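PDB 3LK5: geranylgeranyl pyrophosphate synthase from Corynebacterium glutamicum, which probably joins isoprenoid diphosphates in chain elongation by dimethylallyltranstransferase activity, using magnesium. Local coordinates for residues A[85-99]-A[155-169]. Sequence-based numbering, arbitrary orientation.
Sequences EKLESVLDAAASLEF and ALVWAEDMLQDSGLS
Two groups grip OE1 of Glu85: the backbone N of Ser169, at 2.8 Å and almost straight (170°), and a water that also joins Lys86 N to Gly167 O. The other oxygen, OE2, accepts from Ser169 OG at 2.5 Å. Both serine donors come from the syn side, slightly out of the carboxylate plane. With two bonds to one residue, the carboxylate is held against rotation. Ser169 OG also caps Ala172 N, so Glu85 is tied to the start of helix 170-199.

In the first turn of helix 87-111, Ser89 OG donates to Ser166 O at 2.8 Å from above the carbonyl plane. A second water links the same oxygen to Asp92 OD2, while Asp92 OD1 forms a salt bridge with Arg28. Ser166 heads an ST turn, its OG accepting from Leu168 N and donating to Leu163 O.

Beyond this polar end the antiparallel helices pack closely, with axes 7.8 Å apart, over small residues such as Ala93, Ser96 and Ala159. Met162, here selenomethionine, is a knob among Asp92, Ala95, Ser96 and Phe99. Its CG lies anti to the backbone N (chi1 -171°), and the extended chain carries CE to 3.5 Å from Ala95 CB. Its selenium, SE, lies at the Phe99 ring edge, a Met-aromatic contact. Trp158 CB sits over one face of that ring, 4.2 Å from its centroid.

The pair belongs to the all-helical prenyl synthase fold. Helix 21-43 brings Phe32 to Phe99, Trp158 and Met162. Helices 65-78, 170-199 and 205-231 also pack on the pair. Leu156 and Asp161 of helix 144-164, and Asp165 just after it, meet the second subunit.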
loop_
_atom_site.group_PDB
_atom_site.type_symbol
_atom_site.label_atom_id
_atom_site.label_comp_id
_atom_site.label_asym_id
_atom_site.label_seq_id
_atom_site.Cartn_x
_atom_site.Cartn_y
_atom_site.Cartn_z
ATOM N N GLU A 85 0.487 -21.769 -18.844
ATOM C CA GLU A 85 0.271 -20.327 -18.678
ATOM C C GLU A 85 0.913 -19.578 -19.833
ATOM O O GLU A 85 1.970 -19.984 -20.327
ATOM C CB GLU A 85 0.889 -19.847 -17.360
ATOM C CG GLU A 85 0.255 -20.464 -16.126
ATOM C CD GLU A 85 -1.240 -20.218 -16.007
ATOM O OE1 GLU A 85 -1.729 -19.094 -16.307
ATOM O OE2 GLU A 85 -1.952 -21.141 -15.540
ATOM N N LYS A 86 0.315 -18.463 -20.233
ATOM C CA LYS A 86 0.919 -17.582 -21.241
ATOM C C LYS A 86 2.214 -17.006 -20.722
ATOM O O LYS A 86 2.284 -16.534 -19.574
ATOM C CB LYS A 86 -0.029 -16.415 -21.634
ATOM C CG LYS A 86 -1.355 -16.869 -22.258
ATOM C CD LYS A 86 -2.238 -15.685 -22.711
ATOM C CE LYS A 86 -2.875 -14.939 -21.506
ATOM N NZ LYS A 86 -3.683 -13.731 -21.946
ATOM N N LEU A 87 3.216 -16.950 -21.591
ATOM C CA LEU A 87 4.517 -16.418 -21.197
ATOM C C LEU A 87 4.428 -14.965 -20.703
ATOM O O LEU A 87 5.059 -14.582 -19.729
ATOM C CB LEU A 87 5.456 -16.489 -22.396
ATOM C CG LEU A 87 6.791 -15.771 -22.290
ATOM C CD1 LEU A 87 7.652 -16.356 -21.158
ATOM C CD2 LEU A 87 7.488 -15.941 -23.645
ATOM N N GLU A 88 3.655 -14.156 -21.419
ATOM C CA GLU A 88 3.481 -12.759 -21.071
ATOM C C GLU A 88 2.919 -12.614 -19.642
ATOM O O GLU A 88 3.253 -11.651 -18.906
ATOM C CB GLU A 88 2.470 -12.142 -22.060
ATOM C CG GLU A 88 2.916 -12.193 -23.528
ATOM C CD GLU A 88 2.845 -13.602 -24.221
ATOM O OE1 GLU A 88 2.268 -14.597 -23.722
ATOM O OE2 GLU A 88 3.383 -13.671 -25.357
ATOM N N SER A 89 2.020 -13.521 -19.281
ATOM C CA SER A 89 1.389 -13.476 -17.927
ATOM C C SER A 89 2.394 -13.817 -16.845
ATOM O O SER A 89 2.397 -13.212 -15.771
ATOM C CB SER A 89 0.197 -14.435 -17.847
ATOM O OG SER A 89 -0.778 -14.124 -18.849
ATOM N N VAL A 90 3.221 -14.822 -17.114
ATOM C CA VAL A 90 4.288 -15.148 -16.163
ATOM C C VAL A 90 5.235 -13.994 -15.993
ATOM O O VAL A 90 5.634 -13.649 -14.845
ATOM C CB VAL A 90 5.054 -16.433 -16.608
ATOM C CG1 VAL A 90 6.200 -16.738 -15.643
ATOM C CG2 VAL A 90 4.073 -17.601 -16.717
ATOM N N LEU A 91 5.613 -13.371 -17.117
ATOM C CA LEU A 91 6.562 -12.259 -17.054
ATOM C C LEU A 91 5.953 -11.046 -16.328
ATOM O O LEU A 91 6.659 -10.327 -15.614
ATOM C CB LEU A 91 6.989 -11.820 -18.483
ATOM C CG LEU A 91 7.812 -12.902 -19.220
ATOM C CD1 LEU A 91 8.049 -12.465 -20.706
ATOM C CD2 LEU A 91 9.134 -13.132 -18.527
ATOM N N ASP A 92 4.660 -10.828 -16.512
ATOM C CA ASP A 92 4.000 -9.722 -15.796
ATOM C C ASP A 92 3.922 -9.986 -14.309
ATOM O O ASP A 92 4.130 -9.053 -13.496
ATOM C CB ASP A 92 2.595 -9.511 -16.341
ATOM C CG ASP A 92 2.595 -8.695 -17.634
ATOM O OD1 ASP A 92 3.581 -8.034 -17.992
ATOM O OD2 ASP A 92 1.596 -8.736 -18.326
ATOM N N ALA A 93 3.638 -11.254 -13.950
ATOM C CA ALA A 93 3.686 -11.626 -12.508
ATOM C C ALA A 93 5.049 -11.371 -11.913
ATOM O O ALA A 93 5.150 -10.787 -10.824
ATOM C CB ALA A 93 3.255 -13.106 -12.285
ATOM N N ALA A 94 6.116 -11.817 -12.610
ATOM C CA ALA A 94 7.456 -11.520 -12.145
ATOM C C ALA A 94 7.758 -10.034 -12.015
ATOM O O ALA A 94 8.320 -9.582 -11.001
ATOM C CB ALA A 94 8.531 -12.245 -13.081
ATOM N N ALA A 95 7.356 -9.275 -13.030
ATOM C CA ALA A 95 7.656 -7.849 -13.093
ATOM C C ALA A 95 6.901 -7.046 -12.044
ATOM O O ALA A 95 7.383 -5.986 -11.612
ATOM C CB ALA A 95 7.323 -7.297 -14.520
ATOM N N SER A 96 5.736 -7.546 -11.625
ATOM C CA SER A 96 4.904 -6.813 -10.635
ATOM C C SER A 96 5.702 -6.566 -9.335
ATOM O O SER A 96 5.440 -5.610 -8.599
ATOM C CB SER A 96 3.606 -7.577 -10.316
ATOM O OG SER A 96 3.915 -8.717 -9.513
ATOM N N LEU A 97 6.660 -7.447 -9.037
ATOM C CA LEU A 97 7.534 -7.251 -7.880
ATOM C C LEU A 97 8.278 -5.925 -7.868
ATOM O O LEU A 97 8.584 -5.404 -6.794
ATOM C CB LEU A 97 8.566 -8.388 -7.776
ATOM C CG LEU A 97 7.921 -9.767 -7.605
ATOM C CD1 LEU A 97 9.014 -10.824 -7.532
ATOM C CD2 LEU A 97 7.079 -9.835 -6.313
ATOM N N GLU A 98 8.570 -5.368 -9.050
ATOM C CA GLU A 98 9.200 -4.040 -9.097
ATOM C C GLU A 98 8.318 -2.937 -8.502
ATOM O O GLU A 98 8.833 -1.939 -7.979
ATOM C CB GLU A 98 9.543 -3.656 -10.537
ATOM C CG GLU A 98 10.677 -4.515 -11.081
ATOM C CD GLU A 98 11.943 -4.399 -10.175
ATOM O OE1 GLU A 98 12.470 -3.277 -9.968
ATOM O OE2 GLU A 98 12.361 -5.403 -9.608
ATOM N N PHE A 99 7.001 -3.091 -8.611
ATOM C CA PHE A 99 6.129 -2.085 -7.965
ATOM C C PHE A 99 6.138 -2.183 -6.443
ATOM O O PHE A 99 6.050 -1.164 -5.748
ATOM C CB PHE A 99 4.711 -2.169 -8.523
ATOM C CG PHE A 99 4.532 -1.470 -9.820
ATOM C CD1 PHE A 99 4.727 -0.093 -9.917
ATOM C CD2 PHE A 99 4.106 -2.170 -10.935
ATOM C CE1 PHE A 99 4.511 0.582 -11.119
ATOM C CE2 PHE A 99 3.889 -1.510 -12.141
ATOM C CZ PHE A 99 4.105 -0.117 -12.220
ATOM N N ALA A 155 2.033 2.637 -6.252
ATOM C CA ALA A 155 2.903 1.533 -6.683
ATOM C C ALA A 155 2.423 0.236 -6.046
ATOM O O ALA A 155 2.395 -0.798 -6.700
ATOM C CB ALA A 155 4.334 1.808 -6.314
ATOM N N LEU A 156 2.038 0.289 -4.780
ATOM C CA LEU A 156 1.622 -0.947 -4.115
ATOM C C LEU A 156 0.313 -1.506 -4.660
ATOM O O LEU A 156 0.197 -2.734 -4.868
ATOM C CB LEU A 156 1.600 -0.755 -2.572
ATOM C CG LEU A 156 1.255 -1.975 -1.714
ATOM C CD1 LEU A 156 2.242 -3.161 -1.970
ATOM C CD2 LEU A 156 1.349 -1.533 -0.224
ATOM N N VAL A 157 -0.670 -0.639 -4.917
ATOM C CA VAL A 157 -1.916 -1.097 -5.539
ATOM C C VAL A 157 -1.678 -1.590 -6.975
ATOM O O VAL A 157 -2.273 -2.579 -7.396
ATOM C CB VAL A 157 -3.152 -0.087 -5.432
ATOM C CG1 VAL A 157 -3.444 0.249 -3.958
ATOM C CG2 VAL A 157 -2.986 1.110 -6.228
ATOM N N TRP A 158 -0.752 -0.968 -7.671
ATOM C CA TRP A 158 -0.469 -1.428 -9.042
ATOM C C TRP A 158 0.322 -2.750 -9.076
ATOM O O TRP A 158 0.203 -3.497 -10.043
ATOM C CB TRP A 158 0.277 -0.330 -9.817
ATOM C CG TRP A 158 -0.699 0.754 -10.248
ATOM C CD1 TRP A 158 -2.075 0.735 -10.131
ATOM C CD2 TRP A 158 -0.363 1.973 -10.910
ATOM N NE1 TRP A 158 -2.611 1.933 -10.646
ATOM C CE2 TRP A 158 -1.568 2.678 -11.145
ATOM C CE3 TRP A 158 0.864 2.556 -11.301
ATOM C CZ2 TRP A 158 -1.586 3.931 -11.767
ATOM C CZ3 TRP A 158 0.849 3.812 -11.908
ATOM C CH2 TRP A 158 -0.369 4.478 -12.141
ATOM N N ALA A 159 1.153 -2.998 -8.062
ATOM C CA ALA A 159 1.787 -4.343 -7.947
ATOM C C ALA A 159 0.695 -5.399 -7.930
ATOM O O ALA A 159 0.762 -6.427 -8.647
ATOM C CB ALA A 159 2.669 -4.461 -6.685
ATOM N N GLU A 160 -0.329 -5.169 -7.094
ATOM C CA GLU A 160 -1.407 -6.145 -6.961
ATOM C C GLU A 160 -2.149 -6.253 -8.282
ATOM O O GLU A 160 -2.472 -7.347 -8.694
ATOM C CB GLU A 160 -2.428 -5.748 -5.848
ATOM C CG GLU A 160 -1.720 -5.300 -4.574
ATOM C CD GLU A 160 -1.279 -6.435 -3.608
ATOM O OE1 GLU A 160 -1.516 -7.659 -4.004
ATOM O OE2 GLU A 160 -0.746 -6.059 -2.445
ATOM N N ASP A 161 -2.508 -5.111 -8.889
ATOM C CA ASP A 161 -3.257 -5.143 -10.179
ATOM C C ASP A 161 -2.440 -5.881 -11.236
ATOM O O ASP A 161 -2.998 -6.605 -12.052
ATOM C CB ASP A 161 -3.482 -3.722 -10.697
ATOM C CG ASP A 161 -4.527 -2.947 -9.866
ATOM O OD1 ASP A 161 -5.338 -3.553 -9.128
ATOM O OD2 ASP A 161 -4.506 -1.716 -9.934
HETATM N N MSE A 162 -1.152 -5.602 -11.293
HETATM C CA MSE A 162 -0.321 -6.180 -12.366
HETATM C C MSE A 162 -0.311 -7.690 -12.253
HETATM O O MSE A 162 -0.375 -8.389 -13.281
HETATM C CB MSE A 162 1.116 -5.626 -12.319
HETATM C CG MSE A 162 1.934 -6.049 -13.569
HETATM SE SE MSE A 162 3.548 -4.964 -13.642
HETATM C CE MSE A 162 4.320 -5.664 -15.380
ATOM N N LEU A 163 -0.263 -8.202 -11.016
ATOM C CA LEU A 163 -0.437 -9.640 -10.795
ATOM C C LEU A 163 -1.864 -10.131 -11.145
ATOM O O LEU A 163 -2.029 -11.083 -11.940
ATOM C CB LEU A 163 -0.073 -10.029 -9.322
ATOM C CG LEU A 163 -0.287 -11.528 -8.996
ATOM C CD1 LEU A 163 0.670 -12.419 -9.845
ATOM C CD2 LEU A 163 -0.127 -11.777 -7.482
ATOM N N GLN A 164 -2.895 -9.503 -10.565
ATOM C CA GLN A 164 -4.261 -10.040 -10.708
ATOM C C GLN A 164 -4.741 -9.903 -12.164
ATOM O O GLN A 164 -5.536 -10.731 -12.615
ATOM C CB GLN A 164 -5.254 -9.291 -9.815
ATOM C CG GLN A 164 -4.972 -9.505 -8.276
ATOM C CD GLN A 164 -4.821 -10.956 -7.880
ATOM O OE1 GLN A 164 -5.505 -11.826 -8.407
ATOM N NE2 GLN A 164 -3.925 -11.220 -6.915
ATOM N N ASP A 165 -4.209 -8.920 -12.881
ATOM C CA ASP A 165 -4.614 -8.654 -14.284
ATOM C C ASP A 165 -3.650 -9.201 -15.324
ATOM O O ASP A 165 -3.787 -8.910 -16.534
ATOM C CB ASP A 165 -4.837 -7.155 -14.543
ATOM C CG ASP A 165 -6.084 -6.613 -13.813
ATOM O OD1 ASP A 165 -7.094 -7.329 -13.625
ATOM O OD2 ASP A 165 -6.024 -5.455 -13.373
ATOM N N SER A 166 -2.705 -10.020 -14.857
ATOM C CA SER A 166 -1.605 -10.536 -15.689
ATOM C C SER A 166 -2.108 -11.462 -16.790
ATOM O O SER A 166 -1.423 -11.636 -17.809
ATOM C CB SER A 166 -0.620 -11.321 -14.819
ATOM O OG SER A 166 -1.288 -12.388 -14.149
ATOM N N GLY A 167 -3.265 -12.082 -16.558
ATOM C CA GLY A 167 -3.771 -13.116 -17.462
ATOM C C GLY A 167 -3.372 -14.513 -17.020
ATOM O O GLY A 167 -3.680 -15.466 -17.723
ATOM N N LEU A 168 -2.678 -14.657 -15.871
ATOM C CA LEU A 168 -2.531 -15.987 -15.230
ATOM C C LEU A 168 -3.927 -16.592 -15.037
ATOM O O LEU A 168 -4.883 -15.862 -14.723
ATOM C CB LEU A 168 -1.845 -15.869 -13.855
ATOM C CG LEU A 168 -0.326 -15.576 -13.878
ATOM C CD1 LEU A 168 0.206 -15.484 -12.450
ATOM C CD2 LEU A 168 0.417 -16.689 -14.650
ATOM N N SER A 169 -4.032 -17.898 -15.225
ATOM C CA SER A 169 -5.269 -18.636 -15.006
ATOM C C SER A 169 -5.709 -18.510 -13.541
ATOM O O SER A 169 -4.887 -18.230 -12.656
ATOM C CB SER A 169 -5.061 -20.113 -15.350
ATOM O OG SER A 169 -4.186 -20.744 -14.412
HETATM O O HOH W 1 -1.847 -17.599 -18.541
HETATM O O HOH W 2 -0.070 -10.449 -19.964
#